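Local coordinates for protein myosin light chain 1 (Saccharomyces cerevisiae, PDB 1M45) that serves as a calmodulin-like light chain that binds the IQ motifs of class II and class V myosins and of IQG1, and takes part in cytokinesis, at residues A[76-88]-A[136-148]. Sequence-based numbering, arbitrary orientation.
Sequences ATTKAKTEDFVKA and IDYKKFIEDVLRQ
Leu-146 and Ile-142 carry most of the apolar contact, meeting Ala-80, Thr-82 and Phe-85. The Leu-146 fork divides its work: CD1 lies 3.7 Å from the carbonyl carbon C of Lys-81, while CD2 reaches CB of Ala-80 at 3.9 Å. Both methyls also approach CE1 of Phe-85, whose ring takes Leu-146 CD1 and Ile-142 CG2 at its edge, near the ring plane. Ile-142 is branched to match: CG2, anti to the backbone N, lies 3.8 Å from CA of Thr-82, and CD1 sits 3.8 Å from CB of Phe-85. An alanine in place of Leu-146 would probably open a gap beside Ala-80 and leave the Phe-85 ring edge without part of its support.

These residues belong to the C-terminal EF-hand pair, where the first helix and the last, 83-88 and 138-146, run roughly antiparallel at 142° with axes 10.1 Å apart. The bound IQ peptide packs against Phe-85, Ala-80 and Leu-146, placing this seam beside the target-binding surface. Farther along, Lys-139 bends at its last torsion (chi4 -62°), which brings NZ 3.2 Å from CG2 of Val-86.

Polar links gather at the linker end. Water 1 donates to Thr-78 OG1 (2.8 Å) and weakly accepts from Gln-148 NE2; the same hydroxyl is hydrogen-bonded to the backbone O of Asp-75, and Gln-148 OE1 bonds Arg-4.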
loop_
_atom_site.group_PDB
_atom_site.type_symbol
_atom_site.label_atom_id
_atom_site.label_comp_id
_atom_site.label_asym_id
_atom_site.label_seq_id
_atom_site.Cartn_x
_atom_site.Cartn_y
_atom_site.Cartn_z
ATOM N N ALA A 76 4.251 6.178 11.318
ATOM C CA ALA A 76 5.172 6.851 10.384
ATOM C C ALA A 76 4.963 6.431 8.930
ATOM O O ALA A 76 5.352 7.173 8.024
ATOM C CB ALA A 76 6.620 6.605 10.790
ATOM N N THR A 77 4.327 5.272 8.699
ATOM C CA THR A 77 4.062 4.829 7.319
ATOM C C THR A 77 2.787 5.448 6.742
ATOM O O THR A 77 2.469 5.182 5.587
ATOM C CB THR A 77 3.970 3.285 7.192
ATOM O OG1 THR A 77 2.749 2.842 7.774
ATOM C CG2 THR A 77 5.137 2.575 7.963
ATOM N N THR A 78 2.094 6.290 7.515
ATOM C CA THR A 78 0.844 6.905 7.035
ATOM C C THR A 78 0.959 8.405 6.843
ATOM O O THR A 78 -0.043 9.091 6.723
ATOM C CB THR A 78 -0.334 6.623 7.971
ATOM O OG1 THR A 78 -0.162 7.336 9.204
ATOM C CG2 THR A 78 -0.425 5.106 8.304
ATOM N N LYS A 79 2.192 8.892 6.814
ATOM C CA LYS A 79 2.385 10.338 6.739
ATOM C C LYS A 79 2.798 10.871 5.389
ATOM O O LYS A 79 3.263 12.018 5.311
ATOM C CB LYS A 79 3.415 10.739 7.785
ATOM C CG LYS A 79 2.944 10.414 9.203
ATOM C CD LYS A 79 4.013 10.774 10.238
ATOM C CE LYS A 79 3.428 10.569 11.639
ATOM N NZ LYS A 79 4.453 10.725 12.717
ATOM N N ALA A 80 2.675 10.078 4.330
ATOM C CA ALA A 80 3.068 10.571 3.006
ATOM C C ALA A 80 2.190 11.682 2.513
ATOM O O ALA A 80 0.992 11.715 2.819
ATOM C CB ALA A 80 3.070 9.422 1.967
ATOM N N LYS A 81 2.774 12.586 1.724
ATOM C CA LYS A 81 2.034 13.727 1.208
ATOM C C LYS A 81 2.129 13.758 -0.309
ATOM O O LYS A 81 3.092 13.254 -0.887
ATOM C CB LYS A 81 2.609 15.026 1.790
ATOM C CG LYS A 81 2.499 15.108 3.300
ATOM C CD LYS A 81 2.942 16.496 3.776
ATOM C CE LYS A 81 2.610 16.691 5.239
ATOM N NZ LYS A 81 2.845 18.125 5.641
ATOM N N THR A 82 1.170 14.410 -0.952
ATOM C CA THR A 82 1.187 14.499 -2.412
ATOM C C THR A 82 2.506 15.067 -2.931
ATOM O O THR A 82 3.054 14.589 -3.935
ATOM C CB THR A 82 0.010 15.355 -2.877
ATOM O OG1 THR A 82 -1.199 14.694 -2.464
ATOM C CG2 THR A 82 -0.056 15.396 -4.382
ATOM N N GLU A 83 3.037 16.062 -2.235
ATOM C CA GLU A 83 4.268 16.687 -2.670
ATOM C C GLU A 83 5.461 15.723 -2.720
ATOM O O GLU A 83 6.420 15.986 -3.428
ATOM C CB GLU A 83 4.591 17.898 -1.787
ATOM C CG GLU A 83 4.975 17.549 -0.360
ATOM C CD GLU A 83 5.396 18.777 0.401
ATOM O OE1 GLU A 83 4.487 19.545 0.773
ATOM O OE2 GLU A 83 6.615 18.965 0.603
ATOM N N ASP A 84 5.400 14.628 -1.960
ATOM C CA ASP A 84 6.469 13.630 -1.956
ATOM C C ASP A 84 6.620 12.947 -3.312
ATOM O O ASP A 84 7.683 12.407 -3.608
ATOM C CB ASP A 84 6.184 12.556 -0.915
ATOM C CG ASP A 84 6.343 13.075 0.511
ATOM O OD1 ASP A 84 7.275 13.901 0.752
ATOM O OD2 ASP A 84 5.584 12.731 1.440
ATOM N N PHE A 85 5.581 12.975 -4.135
ATOM C CA PHE A 85 5.604 12.172 -5.384
ATOM C C PHE A 85 5.471 12.933 -6.690
ATOM O O PHE A 85 5.637 12.345 -7.765
ATOM C CB PHE A 85 4.497 11.132 -5.314
ATOM C CG PHE A 85 4.550 10.317 -4.072
ATOM C CD1 PHE A 85 3.502 10.363 -3.157
ATOM C CD2 PHE A 85 5.684 9.557 -3.764
ATOM C CE1 PHE A 85 3.563 9.629 -1.967
ATOM C CE2 PHE A 85 5.743 8.862 -2.564
ATOM C CZ PHE A 85 4.654 8.890 -1.680
ATOM N N VAL A 86 5.149 14.229 -6.599
ATOM C CA VAL A 86 4.976 15.044 -7.792
ATOM C C VAL A 86 6.213 15.117 -8.668
ATOM O O VAL A 86 6.115 14.930 -9.874
ATOM C CB VAL A 86 4.490 16.476 -7.418
ATOM C CG1 VAL A 86 4.479 17.422 -8.625
ATOM C CG2 VAL A 86 3.121 16.390 -6.814
ATOM N N LYS A 87 7.372 15.376 -8.068
ATOM C CA LYS A 87 8.618 15.424 -8.833
ATOM C C LYS A 87 8.903 14.126 -9.588
ATOM O O LYS A 87 9.368 14.152 -10.735
ATOM C CB LYS A 87 9.788 15.783 -7.914
ATOM C CG LYS A 87 9.824 17.264 -7.589
ATOM C CD LYS A 87 11.059 17.634 -6.784
ATOM C CE LYS A 87 11.134 19.138 -6.558
ATOM N NZ LYS A 87 9.989 19.677 -5.747
ATOM N N ALA A 88 8.605 12.989 -8.951
ATOM C CA ALA A 88 8.780 11.684 -9.609
ATOM C C ALA A 88 7.905 11.542 -10.864
ATOM O O ALA A 88 8.351 10.989 -11.893
ATOM C CB ALA A 88 8.527 10.503 -8.628
ATOM N N ILE A 136 -3.531 9.878 -17.293
ATOM C CA ILE A 136 -4.057 9.924 -15.931
ATOM C C ILE A 136 -3.590 11.213 -15.289
ATOM O O ILE A 136 -2.429 11.579 -15.438
ATOM C CB ILE A 136 -3.470 8.718 -15.138
ATOM C CG1 ILE A 136 -4.073 7.415 -15.628
ATOM C CG2 ILE A 136 -3.755 8.844 -13.614
ATOM C CD1 ILE A 136 -3.245 6.180 -15.201
ATOM N N ASP A 137 -4.493 11.885 -14.564
ATOM C CA ASP A 137 -4.146 13.084 -13.793
ATOM C C ASP A 137 -3.407 12.570 -12.555
ATOM O O ASP A 137 -4.020 11.943 -11.703
ATOM C CB ASP A 137 -5.429 13.829 -13.371
ATOM C CG ASP A 137 -5.127 15.112 -12.640
ATOM O OD1 ASP A 137 -4.395 15.060 -11.648
ATOM O OD2 ASP A 137 -5.532 16.241 -13.016
ATOM N N TYR A 138 -2.098 12.790 -12.483
ATOM C CA TYR A 138 -1.341 12.118 -11.420
ATOM C C TYR A 138 -1.540 12.707 -10.043
ATOM O O TYR A 138 -1.501 11.976 -9.068
ATOM C CB TYR A 138 0.124 11.965 -11.731
ATOM C CG TYR A 138 0.897 13.175 -12.188
ATOM C CD1 TYR A 138 1.359 14.117 -11.269
ATOM C CD2 TYR A 138 1.289 13.300 -13.523
ATOM C CE1 TYR A 138 2.150 15.189 -11.677
ATOM C CE2 TYR A 138 2.071 14.368 -13.939
ATOM C CZ TYR A 138 2.499 15.307 -13.014
ATOM O OH TYR A 138 3.263 16.359 -13.448
ATOM N N LYS A 139 -1.795 14.008 -9.959
ATOM C CA LYS A 139 -2.119 14.552 -8.633
ATOM C C LYS A 139 -3.399 13.941 -8.067
ATOM O O LYS A 139 -3.469 13.675 -6.854
ATOM C CB LYS A 139 -2.259 16.073 -8.675
ATOM C CG LYS A 139 -0.926 16.792 -8.685
ATOM C CD LYS A 139 -1.148 18.298 -8.579
ATOM C CE LYS A 139 0.147 19.023 -8.463
ATOM N NZ LYS A 139 0.881 18.644 -7.246
ATOM N N LYS A 140 -4.404 13.763 -8.919
ATOM C CA LYS A 140 -5.644 13.137 -8.484
ATOM C C LYS A 140 -5.402 11.677 -8.119
ATOM O O LYS A 140 -5.939 11.169 -7.123
ATOM C CB LYS A 140 -6.729 13.277 -9.556
ATOM C CG LYS A 140 -8.015 12.599 -9.166
ATOM C CD LYS A 140 -9.092 12.733 -10.262
ATOM C CE LYS A 140 -10.482 12.382 -9.701
ATOM N NZ LYS A 140 -10.582 10.974 -9.173
ATOM N N PHE A 141 -4.571 11.012 -8.911
ATOM C CA PHE A 141 -4.218 9.638 -8.645
ATOM C C PHE A 141 -3.536 9.532 -7.286
ATOM O O PHE A 141 -3.919 8.690 -6.471
ATOM C CB PHE A 141 -3.316 9.111 -9.769
ATOM C CG PHE A 141 -2.626 7.819 -9.436
ATOM C CD1 PHE A 141 -3.331 6.618 -9.472
ATOM C CD2 PHE A 141 -1.267 7.809 -9.113
ATOM C CE1 PHE A 141 -2.670 5.399 -9.157
ATOM C CE2 PHE A 141 -0.602 6.619 -8.786
ATOM C CZ PHE A 141 -1.307 5.410 -8.810
ATOM N N ILE A 142 -2.524 10.375 -7.049
ATOM C CA ILE A 142 -1.808 10.353 -5.771
ATOM C C ILE A 142 -2.775 10.586 -4.617
ATOM O O ILE A 142 -2.696 9.910 -3.568
ATOM C CB ILE A 142 -0.695 11.377 -5.754
ATOM C CG1 ILE A 142 0.389 10.963 -6.765
ATOM C CG2 ILE A 142 -0.060 11.451 -4.368
ATOM C CD1 ILE A 142 1.326 12.155 -7.148
ATOM N N GLU A 143 -3.685 11.547 -4.791
ATOM C CA GLU A 143 -4.671 11.837 -3.721
ATOM C C GLU A 143 -5.511 10.607 -3.379
ATOM O O GLU A 143 -5.751 10.301 -2.204
ATOM C CB GLU A 143 -5.579 12.998 -4.096
ATOM C CG GLU A 143 -4.792 14.285 -4.213
ATOM C CD GLU A 143 -4.335 14.816 -2.873
ATOM O OE1 GLU A 143 -5.044 14.602 -1.856
ATOM O OE2 GLU A 143 -3.263 15.438 -2.836
ATOM N N ASP A 144 -5.925 9.886 -4.413
ATOM C CA ASP A 144 -6.712 8.680 -4.183
ATOM C C ASP A 144 -5.918 7.613 -3.439
ATOM O O ASP A 144 -6.419 6.953 -2.514
ATOM C CB ASP A 144 -7.203 8.132 -5.534
ATOM C CG ASP A 144 -8.362 8.940 -6.107
ATOM O OD1 ASP A 144 -8.736 8.681 -7.284
ATOM O OD2 ASP A 144 -8.934 9.878 -5.510
ATOM N N VAL A 145 -4.668 7.423 -3.837
ATOM C CA VAL A 145 -3.849 6.379 -3.242
ATOM C C VAL A 145 -3.574 6.702 -1.775
ATOM O O VAL A 145 -3.490 5.789 -0.966
ATOM C CB VAL A 145 -2.521 6.219 -4.032
ATOM C CG1 VAL A 145 -1.452 5.391 -3.264
ATOM C CG2 VAL A 145 -2.826 5.585 -5.413
ATOM N N LEU A 146 -3.394 7.991 -1.474
ATOM C CA LEU A 146 -3.087 8.415 -0.127
ATOM C C LEU A 146 -4.287 8.654 0.791
ATOM O O LEU A 146 -4.104 8.826 2.019
ATOM C CB LEU A 146 -2.172 9.632 -0.163
ATOM C CG LEU A 146 -0.811 9.464 -0.856
ATOM C CD1 LEU A 146 -0.103 10.817 -0.707
ATOM C CD2 LEU A 146 0.013 8.306 -0.269
ATOM N N ARG A 147 -5.504 8.610 0.245
ATOM C CA ARG A 147 -6.701 8.891 1.077
ATOM C C ARG A 147 -6.899 7.826 2.155
ATOM O O ARG A 147 -6.861 6.625 1.871
ATOM C CB ARG A 147 -7.950 8.974 0.216
ATOM C CG ARG A 147 -9.159 9.620 0.910
ATOM C CD ARG A 147 -10.314 9.914 -0.054
ATOM N NE ARG A 147 -9.962 11.011 -0.972
ATOM C CZ ARG A 147 -9.664 10.845 -2.261
ATOM N NH1 ARG A 147 -9.697 9.631 -2.805
ATOM N NH2 ARG A 147 -9.344 11.894 -3.008
ATOM N N GLN A 148 -7.106 8.283 3.393
ATOM C CA GLN A 148 -7.241 7.379 4.533
ATOM C C GLN A 148 -8.664 6.979 4.837
ATOM O O GLN A 148 -9.128 7.109 5.963
ATOM C CB GLN A 148 -6.565 7.968 5.771
ATOM C CG GLN A 148 -5.067 8.014 5.600
ATOM C CD GLN A 148 -4.314 8.428 6.827
ATOM O OE1 GLN A 148 -4.780 8.251 7.951
ATOM N NE2 GLN A 148 -3.114 8.943 6.617
ATOM O OXT GLN A 148 -9.365 6.508 3.960
HETATM O O HOH W 1 -1.400 9.805 9.326
#